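Local coordinates for protein putative enoyl-CoA hydratase/isomerase (Acinetobacter baumannii, PDB 3FDU) that probably acts as an enoyl-CoA hydratase or isomerase of the crotonase superfamily, acting on acyl-CoA thioesters, at residues P101-V106 against A194-L199; I117-D122 against G145-L150; F74-N79 against E240-V245; V109-G114 against Q133-S138. The protein carries 4 engineered substitutions. All blocks are in the same frame, centred on the assembly; numbering follows the deposited sequence.

Contact 1 of 4, residues P101-V106 against A194-L199; sequences PLIIAV and ATAQHL
Leu199 N bonds to Thr195 O at 3.0 Å. This turn of helix 188-200 presents Thr195, Ala196 and Leu199 to Pro101 and Ile103. No hydrogen bond crosses the contact, which is apolar and buried. Ile103 does most of the reaching. Its CG1 is anti to the carbonyl carbon (chi1 -56°) and its chain is extended beyond that, which carries CD1 out to the helix. Ile103 CD1 ends over the helix backbone, 3.7 Å from Ala196 N. Ile103 CD1 also touches two methyls, Thr195 CG2 at 4.1 Å and Ala196 CB at 4.1 Å. Thr195 turns CG2 to the strand, while its OG1 bonds to Thr191 O one turn back in the helix.

Strand 102-106 belongs to the mixed sheet at the core of the crotonase fold, and helix 188-200 packs on one face of that sheet. The short strand and helix axes run nearly antiparallel, at 168°, and come within 9.8 Å of each other. Leu199 touches the start of the 101-106 segment. Leu199 CD1 lies 3.8 Å from Pro101 CB and, more loosely, 4.3 Å from Ile103 CD1. Val52 and Val54 of the next strand touch Ala196, and Leu123 and Phe125 on the other flank touch Ile103 and Thr195. Phe165 of the second subunit packs on both Pro101 and Leu199.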
loop_
_atom_site.group_PDB
_atom_site.type_symbol
_atom_site.label_atom_id
_atom_site.label_comp_id
_atom_site.label_asym_id
_atom_site.label_seq_id
_atom_site.Cartn_x
_atom_site.Cartn_y
_atom_site.Cartn_z
ATOM N N PRO A 101 11.342 15.960 -11.035
ATOM C CA PRO A 101 11.099 14.511 -11.137
ATOM C C PRO A 101 12.459 13.763 -11.130
ATOM O O PRO A 101 13.432 14.227 -11.768
ATOM C CB PRO A 101 10.388 14.357 -12.480
ATOM C CG PRO A 101 9.708 15.806 -12.733
ATOM C CD PRO A 101 10.830 16.709 -12.203
ATOM N N LEU A 102 12.513 12.647 -10.392
ATOM C CA LEU A 102 13.714 11.774 -10.274
ATOM C C LEU A 102 13.361 10.400 -10.852
ATOM O O LEU A 102 12.443 9.723 -10.348
ATOM C CB LEU A 102 14.140 11.621 -8.810
ATOM C CG LEU A 102 15.375 10.715 -8.545
ATOM C CD1 LEU A 102 16.631 11.209 -9.320
ATOM C CD2 LEU A 102 15.689 10.672 -7.047
ATOM N N ILE A 103 14.045 10.001 -11.934
ATOM C CA ILE A 103 13.820 8.705 -12.519
ATOM C C ILE A 103 15.065 7.871 -12.281
ATOM O O ILE A 103 16.164 8.388 -12.400
ATOM C CB ILE A 103 13.542 8.788 -14.047
ATOM C CG1 ILE A 103 12.349 9.734 -14.349
ATOM C CG2 ILE A 103 13.372 7.390 -14.680
ATOM C CD1 ILE A 103 12.188 10.022 -15.848
ATOM N N ILE A 104 14.879 6.589 -11.929
ATOM C CA ILE A 104 15.980 5.648 -11.767
ATOM C C ILE A 104 15.831 4.502 -12.765
ATOM O O ILE A 104 14.716 3.974 -13.015
ATOM C CB ILE A 104 16.097 5.142 -10.310
ATOM C CG1 ILE A 104 16.510 6.355 -9.413
ATOM C CG2 ILE A 104 17.156 3.978 -10.224
ATOM C CD1 ILE A 104 16.816 6.058 -7.942
ATOM N N ALA A 105 16.943 4.084 -13.336
ATOM C CA ALA A 105 16.893 2.959 -14.261
ATOM C C ALA A 105 17.825 1.861 -13.745
ATOM O O ALA A 105 18.983 2.132 -13.519
ATOM C CB ALA A 105 17.346 3.410 -15.712
ATOM N N VAL A 106 17.329 0.632 -13.607
ATOM C CA VAL A 106 18.110 -0.426 -12.953
ATOM C C VAL A 106 18.445 -1.562 -13.939
ATOM O O VAL A 106 17.553 -2.059 -14.620
ATOM C CB VAL A 106 17.301 -1.028 -11.752
ATOM C CG1 VAL A 106 18.062 -2.171 -11.069
ATOM C CG2 VAL A 106 17.026 0.078 -10.736
ATOM N N ALA A 194 13.582 8.477 -22.669
ATOM C CA ALA A 194 12.359 8.937 -23.395
ATOM C C ALA A 194 11.309 9.506 -22.451
ATOM O O ALA A 194 10.575 10.463 -22.782
ATOM C CB ALA A 194 11.734 7.807 -24.248
ATOM N N THR A 195 11.195 8.880 -21.278
ATOM C CA THR A 195 10.314 9.382 -20.245
ATOM C C THR A 195 10.794 10.744 -19.752
ATOM O O THR A 195 9.985 11.648 -19.586
ATOM C CB THR A 195 10.167 8.332 -19.098
ATOM O OG1 THR A 195 9.747 7.107 -19.675
ATOM C CG2 THR A 195 9.076 8.687 -18.109
ATOM N N ALA A 196 12.086 10.894 -19.469
ATOM C CA ALA A 196 12.620 12.187 -19.029
ATOM C C ALA A 196 12.332 13.311 -20.089
ATOM O O ALA A 196 12.009 14.423 -19.710
ATOM C CB ALA A 196 14.102 12.101 -18.785
ATOM N N GLN A 197 12.477 12.992 -21.375
ATOM C CA GLN A 197 12.223 13.969 -22.443
ATOM C C GLN A 197 10.740 14.324 -22.475
ATOM O O GLN A 197 10.385 15.499 -22.656
ATOM C CB GLN A 197 12.610 13.392 -23.808
ATOM C CG GLN A 197 14.092 13.496 -24.160
ATOM C CD GLN A 197 14.505 12.566 -25.334
ATOM O OE1 GLN A 197 15.698 12.378 -25.609
ATOM N NE2 GLN A 197 13.521 11.989 -26.021
ATOM N N HIS A 198 9.868 13.325 -22.341
ATOM C CA HIS A 198 8.436 13.606 -22.259
ATOM C C HIS A 198 8.131 14.552 -21.096
ATOM O O HIS A 198 7.398 15.520 -21.254
ATOM C CB HIS A 198 7.617 12.309 -22.150
ATOM C CG HIS A 198 6.141 12.528 -21.900
ATOM N ND1 HIS A 198 5.344 13.292 -22.727
ATOM C CD2 HIS A 198 5.309 12.009 -20.961
ATOM C CE1 HIS A 198 4.098 13.270 -22.289
ATOM N NE2 HIS A 198 4.051 12.491 -21.220
ATOM N N LEU A 199 8.697 14.290 -19.922
ATOM C CA LEU A 199 8.475 15.181 -18.796
ATOM C C LEU A 199 9.033 16.599 -19.045
ATOM O O LEU A 199 8.411 17.569 -18.596
ATOM C CB LEU A 199 9.034 14.601 -17.478
ATOM C CG LEU A 199 8.356 13.295 -17.028
ATOM C CD1 LEU A 199 8.879 12.825 -15.612
ATOM C CD2 LEU A 199 6.859 13.497 -17.010
#

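Contact 2 of 4, residues I117-D122 against G145-L150; sequences ILLQAD and GGASQL
Gln120 NE2 donates to Gly145 O at 2.9 Å. The bond is bent, with 134° at the hydrogen, but it arrives in the carbonyl plane on a lone pair. Gly145 O lies 17° out of the amide plane of Gln120. The Gln120 chain folds at chi2 (-50°), which brings its amide round to the glycine. Leu150 CD1 lies against the amide, 3.9 Å from both Gln120 NE2 and Gln120 OE1, and the two side chains cross at about a right angle. The apolar half of the contact belongs to Leu119. Leu119 CD1 meets Ala147 CB at 3.9 Å, and Leu119 CB meets Leu150 CD1 at 4.1 Å.

The next shell fixes these groups. Gln120 NE2 also bonds to Thr116 O, so two carbonyls hold the amide nitrogen. Gly146 O accepts both Leu150 N (2.7 Å) and Gln149 N (2.9 Å), which sets Leu150 one turn into the helix. Glu228 takes Gly146 N and Ser148 OG. Leu180 lies against Leu119, and helix 87-97 packs on Gln120. Gly146 is the N-cap of helix 147-155, with a positive phi that suits glycine. The contact thus joins a capped helix start to the turn between helix 113-116 and strand 123-126 of the crotonase fold.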
loop_
_atom_site.group_PDB
_atom_site.type_symbol
_atom_site.label_atom_id
_atom_site.label_comp_id
_atom_site.label_asym_id
_atom_site.label_seq_id
_atom_site.Cartn_x
_atom_site.Cartn_y
_atom_site.Cartn_z
ATOM N N ILE A 117 16.989 3.665 -2.196
ATOM C CA ILE A 117 16.944 4.876 -3.000
ATOM C C ILE A 117 15.757 4.872 -3.995
ATOM O O ILE A 117 15.241 5.936 -4.351
ATOM C CB ILE A 117 18.295 5.177 -3.732
ATOM C CG1 ILE A 117 18.300 6.646 -4.174
ATOM C CG2 ILE A 117 18.453 4.264 -4.970
ATOM C CD1 ILE A 117 19.518 7.402 -3.973
ATOM N N LEU A 118 15.294 3.685 -4.407
ATOM C CA LEU A 118 14.124 3.568 -5.301
ATOM C C LEU A 118 12.887 4.150 -4.645
ATOM O O LEU A 118 11.977 4.653 -5.328
ATOM C CB LEU A 118 13.849 2.093 -5.645
ATOM C CG LEU A 118 15.040 1.363 -6.268
ATOM C CD1 LEU A 118 14.589 -0.039 -6.615
ATOM C CD2 LEU A 118 15.542 2.171 -7.507
ATOM N N LEU A 119 12.844 4.070 -3.329
ATOM C CA LEU A 119 11.719 4.623 -2.565
ATOM C C LEU A 119 11.751 6.144 -2.483
ATOM O O LEU A 119 10.762 6.762 -2.034
ATOM C CB LEU A 119 11.684 4.069 -1.150
ATOM C CG LEU A 119 11.468 2.552 -1.082
ATOM C CD1 LEU A 119 11.890 2.082 0.346
ATOM C CD2 LEU A 119 10.032 2.123 -1.434
ATOM N N GLN A 120 12.866 6.753 -2.879
ATOM C CA GLN A 120 12.882 8.198 -3.093
ATOM C C GLN A 120 12.617 8.643 -4.537
ATOM O O GLN A 120 12.475 9.838 -4.794
ATOM C CB GLN A 120 14.220 8.823 -2.610
ATOM C CG GLN A 120 14.886 8.175 -1.390
ATOM C CD GLN A 120 13.975 7.979 -0.222
ATOM O OE1 GLN A 120 13.123 8.823 0.093
ATOM N NE2 GLN A 120 14.124 6.845 0.434
ATOM N N ALA A 121 12.638 7.735 -5.512
ATOM C CA ALA A 121 12.451 8.131 -6.899
ATOM C C ALA A 121 10.957 8.193 -7.216
ATOM O O ALA A 121 10.182 7.466 -6.619
ATOM C CB ALA A 121 13.152 7.117 -7.873
ATOM N N ASP A 122 10.569 9.015 -8.202
ATOM C CA ASP A 122 9.189 9.029 -8.679
ATOM C C ASP A 122 8.811 7.868 -9.597
ATOM O O ASP A 122 7.689 7.371 -9.542
ATOM C CB ASP A 122 8.957 10.356 -9.385
ATOM C CG ASP A 122 9.303 11.525 -8.482
ATOM O OD1 ASP A 122 8.734 11.567 -7.370
ATOM O OD2 ASP A 122 10.174 12.346 -8.848
ATOM N N GLY A 145 16.858 4.595 4.765
ATOM C CA GLY A 145 16.089 5.253 3.705
ATOM C C GLY A 145 14.597 5.400 3.961
ATOM O O GLY A 145 13.823 5.686 3.047
ATOM N N GLY A 146 14.167 5.192 5.200
ATOM C CA GLY A 146 12.768 5.345 5.528
ATOM C C GLY A 146 11.971 4.121 5.155
ATOM O O GLY A 146 10.748 4.158 5.183
ATOM N N ALA A 147 12.665 3.028 4.821
ATOM C CA ALA A 147 12.025 1.841 4.292
ATOM C C ALA A 147 11.096 1.180 5.297
ATOM O O ALA A 147 10.095 0.556 4.902
ATOM C CB ALA A 147 13.101 0.820 3.809
ATOM N N SER A 148 11.401 1.305 6.594
ATOM C CA SER A 148 10.465 0.771 7.594
ATOM C C SER A 148 9.066 1.345 7.425
ATOM O O SER A 148 8.100 0.701 7.815
ATOM C CB SER A 148 10.940 0.992 9.045
ATOM O OG SER A 148 11.122 2.383 9.289
ATOM N N GLN A 149 8.942 2.530 6.840
ATOM C CA GLN A 149 7.626 3.095 6.569
ATOM C C GLN A 149 7.282 3.163 5.081
ATOM O O GLN A 149 6.182 2.766 4.706
ATOM C CB GLN A 149 7.441 4.502 7.243
ATOM C CG GLN A 149 7.387 4.401 8.767
ATOM C CD GLN A 149 7.164 5.772 9.442
ATOM O OE1 GLN A 149 6.578 6.661 8.852
ATOM N NE2 GLN A 149 7.651 5.921 10.667
ATOM N N LEU A 150 8.211 3.649 4.254
ATOM C CA LEU A 150 7.990 3.748 2.797
ATOM C C LEU A 150 7.799 2.409 2.077
ATOM O O LEU A 150 6.950 2.312 1.172
ATOM C CB LEU A 150 9.112 4.532 2.108
ATOM C CG LEU A 150 9.325 5.965 2.628
ATOM C CD1 LEU A 150 10.542 6.536 1.874
ATOM C CD2 LEU A 150 8.090 6.797 2.401
#

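Contact 3 of 4, residues F74-N79 against E240-V245; sequences FVQNPN and EMLEAV
Met241 is the first residue of 240-245 to touch the other segment. Met241 CG lies 3.8 Å from Val75 CG2, and the two side chains cross at about a right angle. The methionine chain then bends at chi2 (66°) and chi3, and the side chain also packs on Leu141 and Phe71. Leu242 follows with two approaches. Leu242 CA sits 3.9 Å from Val75 CG1, which brings that methyl close to the helix backbone. Leu242 CD1 meets Gln76 CG at 3.9 Å, nearer the solvent.

Val245 comes one turn after Met241 and uses both branches. Val245 CG2 touches Val75 CG1 at 3.9 Å, and Val245 CG1 lies 3.8 Å from Gln76 NE2. This last approach is van der Waals contact with a methyl; the NE2 hydrogen bond goes to Met72 O in its own helix. Val75 is therefore buried among Met241, Leu242 and Val245, with Gln76 at the exposed edge. No hydrogen bond crosses. No other subunit of the assembly touches either segment.

The contact sets helix 239-248, near the C-terminus, against the last turn of helix 68-76. Met72 of that helix also touches Val245. Phe74 touches Met233 and Val236 of helix 218-236 instead.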
loop_
_atom_site.group_PDB
_atom_site.type_symbol
_atom_site.label_atom_id
_atom_site.label_comp_id
_atom_site.label_asym_id
_atom_site.label_seq_id
_atom_site.Cartn_x
_atom_site.Cartn_y
_atom_site.Cartn_z
ATOM N N PHE A 74 34.940 1.599 8.699
ATOM C CA PHE A 74 33.955 2.403 9.422
ATOM C C PHE A 74 33.546 1.802 10.774
ATOM O O PHE A 74 33.473 2.531 11.799
ATOM C CB PHE A 74 32.726 2.678 8.533
ATOM C CG PHE A 74 31.785 3.721 9.080
ATOM C CD1 PHE A 74 31.932 5.069 8.736
ATOM C CD2 PHE A 74 30.714 3.351 9.879
ATOM C CE1 PHE A 74 31.026 6.045 9.202
ATOM C CE2 PHE A 74 29.806 4.308 10.359
ATOM C CZ PHE A 74 29.954 5.659 10.007
ATOM N N VAL A 75 33.279 0.497 10.793
ATOM C CA VAL A 75 32.844 -0.164 12.016
ATOM C C VAL A 75 33.947 0.002 13.116
ATOM O O VAL A 75 33.644 0.169 14.314
ATOM C CB VAL A 75 32.561 -1.666 11.788
ATOM C CG1 VAL A 75 32.598 -2.440 13.154
ATOM C CG2 VAL A 75 31.209 -1.880 11.051
ATOM N N GLN A 76 35.205 -0.034 12.701
ATOM C CA GLN A 76 36.324 0.145 13.617
ATOM C C GLN A 76 36.643 1.599 14.006
ATOM O O GLN A 76 37.395 1.829 14.944
ATOM C CB GLN A 76 37.564 -0.539 13.063
ATOM C CG GLN A 76 37.356 -2.035 12.859
ATOM C CD GLN A 76 38.536 -2.689 12.161
ATOM O OE1 GLN A 76 39.478 -3.113 12.819
ATOM N NE2 GLN A 76 38.487 -2.773 10.841
ATOM N N ASN A 77 36.079 2.571 13.303
ATOM C CA ASN A 77 36.319 3.980 13.563
ATOM C C ASN A 77 35.059 4.754 13.242
ATOM O O ASN A 77 35.062 5.537 12.317
ATOM C CB ASN A 77 37.472 4.513 12.676
ATOM C CG ASN A 77 37.995 5.887 13.151
ATOM O OD1 ASN A 77 37.688 6.330 14.263
ATOM N ND2 ASN A 77 38.809 6.545 12.309
ATOM N N PRO A 78 33.958 4.479 13.946
ATOM C CA PRO A 78 32.667 5.040 13.509
ATOM C C PRO A 78 32.544 6.567 13.613
ATOM O O PRO A 78 33.087 7.159 14.548
ATOM C CB PRO A 78 31.630 4.372 14.444
ATOM C CG PRO A 78 32.477 3.836 15.639
ATOM C CD PRO A 78 33.817 3.470 15.020
ATOM N N ASN A 79 31.814 7.181 12.689
ATOM C CA ASN A 79 31.439 8.609 12.775
ATOM C C ASN A 79 30.703 8.808 14.108
ATOM O O ASN A 79 29.786 8.043 14.448
ATOM C CB ASN A 79 30.563 8.931 11.543
ATOM C CG ASN A 79 30.190 10.398 11.390
ATOM O OD1 ASN A 79 29.753 11.073 12.331
ATOM N ND2 ASN A 79 30.247 10.871 10.132
ATOM N N GLU A 240 28.971 -7.011 19.012
ATOM C CA GLU A 240 29.043 -8.198 18.166
ATOM C C GLU A 240 29.479 -7.869 16.725
ATOM O O GLU A 240 30.149 -8.678 16.063
ATOM C CB GLU A 240 27.768 -9.068 18.284
ATOM C CG GLU A 240 26.491 -8.499 17.688
ATOM C CD GLU A 240 25.711 -7.581 18.670
ATOM O OE1 GLU A 240 26.340 -7.003 19.604
ATOM O OE2 GLU A 240 24.472 -7.410 18.474
ATOM N N MET A 241 29.183 -6.661 16.256
ATOM C CA MET A 241 29.593 -6.256 14.908
ATOM C C MET A 241 31.113 -6.062 14.861
ATOM O O MET A 241 31.797 -6.533 13.940
ATOM C CB MET A 241 28.875 -4.946 14.478
ATOM C CG MET A 241 29.212 -4.459 13.047
ATOM S SD MET A 241 28.624 -5.578 11.649
ATOM C CE MET A 241 26.934 -5.277 11.822
ATOM N N LEU A 242 31.652 -5.320 15.835
ATOM C CA LEU A 242 33.096 -5.144 15.931
ATOM C C LEU A 242 33.896 -6.498 15.989
ATOM O O LEU A 242 34.912 -6.632 15.323
ATOM C CB LEU A 242 33.455 -4.280 17.159
ATOM C CG LEU A 242 34.955 -3.982 17.331
ATOM C CD1 LEU A 242 35.538 -3.230 16.120
ATOM C CD2 LEU A 242 35.199 -3.091 18.642
ATOM N N GLU A 243 33.447 -7.464 16.783
ATOM C CA GLU A 243 34.127 -8.775 16.905
ATOM C C GLU A 243 34.136 -9.457 15.559
ATOM O O GLU A 243 35.170 -9.971 15.102
ATOM C CB GLU A 243 33.368 -9.712 17.850
ATOM C CG GLU A 243 33.241 -9.225 19.280
ATOM C CD GLU A 243 34.197 -9.916 20.258
ATOM O OE1 GLU A 243 35.429 -9.693 20.177
ATOM O OE2 GLU A 243 33.701 -10.663 21.135
ATOM N N ALA A 244 32.974 -9.446 14.902
ATOM C CA ALA A 244 32.881 -10.080 13.585
ATOM C C ALA A 244 33.773 -9.392 12.546
ATOM O O ALA A 244 34.451 -10.057 11.761
ATOM C CB ALA A 244 31.456 -10.158 13.153
ATOM N N VAL A 245 33.866 -8.065 12.566
ATOM C CA VAL A 245 34.727 -7.411 11.609
ATOM C C VAL A 245 36.201 -7.695 11.939
ATOM O O VAL A 245 37.041 -7.983 11.050
ATOM C CB VAL A 245 34.467 -5.860 11.504
ATOM C CG1 VAL A 245 35.544 -5.218 10.675
ATOM C CG2 VAL A 245 33.053 -5.564 10.891
#

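Contact 4 of 4, residues V109-G114 against Q133-S138; sequences VAIGIG and QIPFVS
Two short parallel strands meet here, just where the chain turns into the helix that, in crotonase relatives, borders the active site. Ile111 pairs with Gln133 in the small sheet formed by strands 109-111, 131-133 and 169-170. The ladder uses two backbone bonds. Gln133 N gives to Ala110 O at 3.2 Å, with 145° at the hydrogen. Gly112 N gives to Gln133 O at 2.8 Å and nearly straight, 173°. Gln133 O also receives a CA-H contact from Ile111 CA, 3.4 Å away.

Ile111 CG2 is anti to the backbone N and rests against the ring of Pro135, 3.7 Å from CG. The two side chains cross at about a right angle. Pro135 CD lies 3.6 Å from Gly112 N. The Phe136 ring comes in obliquely, with CZ 3.7 Å from Gly112 CA. Gly112 is thus enclosed by Gln133, Pro135 and Phe136. Its positive phi (72°) favours glycine. The side-chain amide of Gln133 is held by Lys169 and Ala167 O.

Gly112 is the N-cap of helix 113-116. In relatives, a backbone N-H at the start of this helix forms part of the oxyanion hole for the thioester carbonyl, and the same is probable here. Thr210 and Leu202 of the third subunit pack on Val137 and Ser138. Thr63 pairs with the backbone of Val109 and Ile111. Val115 and Thr116 of helix 113-116 touch Ile134 and Phe136.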
loop_
_atom_site.group_PDB
_atom_site.type_symbol
_atom_site.label_atom_id
_atom_site.label_comp_id
_atom_site.label_asym_id
_atom_site.label_seq_id
_atom_site.Cartn_x
_atom_site.Cartn_y
_atom_site.Cartn_z
ATOM N N VAL A 109 22.815 -5.714 -10.520
ATOM C CA VAL A 109 22.665 -5.706 -9.042
ATOM C C VAL A 109 22.139 -4.356 -8.539
ATOM O O VAL A 109 22.566 -3.274 -8.997
ATOM C CB VAL A 109 23.954 -6.135 -8.286
ATOM C CG1 VAL A 109 24.364 -7.636 -8.662
ATOM C CG2 VAL A 109 25.095 -5.153 -8.531
ATOM N N ALA A 110 21.230 -4.433 -7.573
ATOM C CA ALA A 110 20.726 -3.242 -6.888
ATOM C C ALA A 110 20.504 -3.665 -5.468
ATOM O O ALA A 110 19.459 -4.247 -5.154
ATOM C CB ALA A 110 19.412 -2.824 -7.504
ATOM N N ILE A 111 21.476 -3.373 -4.606
ATOM C CA ILE A 111 21.530 -3.979 -3.242
ATOM C C ILE A 111 21.563 -2.914 -2.167
ATOM O O ILE A 111 22.253 -1.924 -2.339
ATOM C CB ILE A 111 22.797 -4.901 -3.113
ATOM C CG1 ILE A 111 22.609 -6.144 -4.072
ATOM C CG2 ILE A 111 22.947 -5.457 -1.683
ATOM C CD1 ILE A 111 23.892 -7.030 -4.189
ATOM N N GLY A 112 20.750 -3.067 -1.114
ATOM C CA GLY A 112 20.828 -2.214 0.088
ATOM C C GLY A 112 20.288 -0.840 -0.268
ATOM O O GLY A 112 19.097 -0.682 -0.571
ATOM N N ILE A 113 21.164 0.163 -0.261
ATOM C CA ILE A 113 20.807 1.452 -0.820
ATOM C C ILE A 113 20.334 1.408 -2.306
ATOM O O ILE A 113 19.627 2.304 -2.743
ATOM C CB ILE A 113 21.988 2.435 -0.716
ATOM C CG1 ILE A 113 21.498 3.837 -1.106
ATOM C CG2 ILE A 113 23.137 2.007 -1.638
ATOM C CD1 ILE A 113 21.813 4.888 -0.108
ATOM N N GLY A 114 20.735 0.390 -3.075
ATOM C CA GLY A 114 20.227 0.210 -4.450
ATOM C C GLY A 114 18.727 -0.049 -4.483
ATOM O O GLY A 114 18.065 0.299 -5.478
ATOM N N GLN A 133 18.223 -6.761 -3.509
ATOM C CA GLN A 133 18.297 -7.340 -2.174
ATOM C C GLN A 133 18.346 -6.231 -1.129
ATOM O O GLN A 133 18.933 -5.170 -1.379
ATOM C CB GLN A 133 19.559 -8.224 -2.044
ATOM C CG GLN A 133 19.623 -9.001 -0.660
ATOM C CD GLN A 133 20.986 -9.673 -0.525
ATOM O OE1 GLN A 133 21.923 -9.296 -1.232
ATOM N NE2 GLN A 133 21.082 -10.675 0.325
ATOM N N ILE A 134 17.682 -6.457 0.023
ATOM C CA ILE A 134 17.841 -5.612 1.214
ATOM C C ILE A 134 18.509 -6.468 2.281
ATOM O O ILE A 134 17.847 -7.176 3.040
ATOM C CB ILE A 134 16.461 -5.152 1.773
ATOM C CG1 ILE A 134 15.536 -4.781 0.603
ATOM C CG2 ILE A 134 16.609 -3.908 2.719
ATOM C CD1 ILE A 134 14.201 -4.204 1.057
ATOM N N PRO A 135 19.814 -6.445 2.321
ATOM C CA PRO A 135 20.578 -7.378 3.167
ATOM C C PRO A 135 20.785 -6.917 4.595
ATOM O O PRO A 135 21.492 -7.626 5.362
ATOM C CB PRO A 135 21.946 -7.431 2.466
ATOM C CG PRO A 135 22.077 -6.071 1.833
ATOM C CD PRO A 135 20.675 -5.638 1.443
ATOM N N PHE A 136 20.181 -5.783 4.988
ATOM C CA PHE A 136 20.460 -5.192 6.319
ATOM C C PHE A 136 20.293 -6.190 7.465
ATOM O O PHE A 136 21.152 -6.293 8.343
ATOM C CB PHE A 136 19.601 -3.903 6.598
ATOM C CG PHE A 136 19.665 -2.858 5.463
ATOM C CD1 PHE A 136 20.878 -2.462 4.918
ATOM C CD2 PHE A 136 18.497 -2.277 4.967
ATOM C CE1 PHE A 136 20.923 -1.513 3.858
ATOM C CE2 PHE A 136 18.546 -1.340 3.950
ATOM C CZ PHE A 136 19.746 -0.974 3.399
ATOM N N VAL A 137 19.194 -6.922 7.511
ATOM C CA VAL A 137 19.051 -7.881 8.636
ATOM C C VAL A 137 20.181 -8.918 8.719
ATOM O O VAL A 137 20.687 -9.237 9.822
ATOM C CB VAL A 137 17.649 -8.539 8.667
ATOM C CG1 VAL A 137 17.643 -9.739 9.675
ATOM C CG2 VAL A 137 16.595 -7.460 9.118
ATOM N N SER A 138 20.579 -9.475 7.572
ATOM C CA SER A 138 21.581 -10.545 7.612
ATOM C C SER A 138 22.970 -9.975 7.841
ATOM O O SER A 138 23.869 -10.698 8.292
ATOM C CB SER A 138 21.535 -11.427 6.341
ATOM O OG SER A 138 21.692 -10.585 5.216
#

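Contacts 2 and 4 lie closest together, with centres about 13 Å apart, and their segments alternate along the chain. Helix 113-116 begins in contact 4, at the probable oxyanion hole, and leads straight into the turn of contact 2. Contact 1 touches contact 2: Leu102 N lies 2.8 Å from Asp122 OD2, a probable hydrogen bond, and Ile104 CG2 packs 3.6 Å from Leu118 CD2. Both reach the second subunit, while contacts 2 and 4 both reach the third. Contact 3 is more remote. Its centre is about 19 Å from that of contact 4, with nearest atoms about 7 Å apart and not touching. Contact 1 lies across the chain's centre from it, about 38 Å between centres.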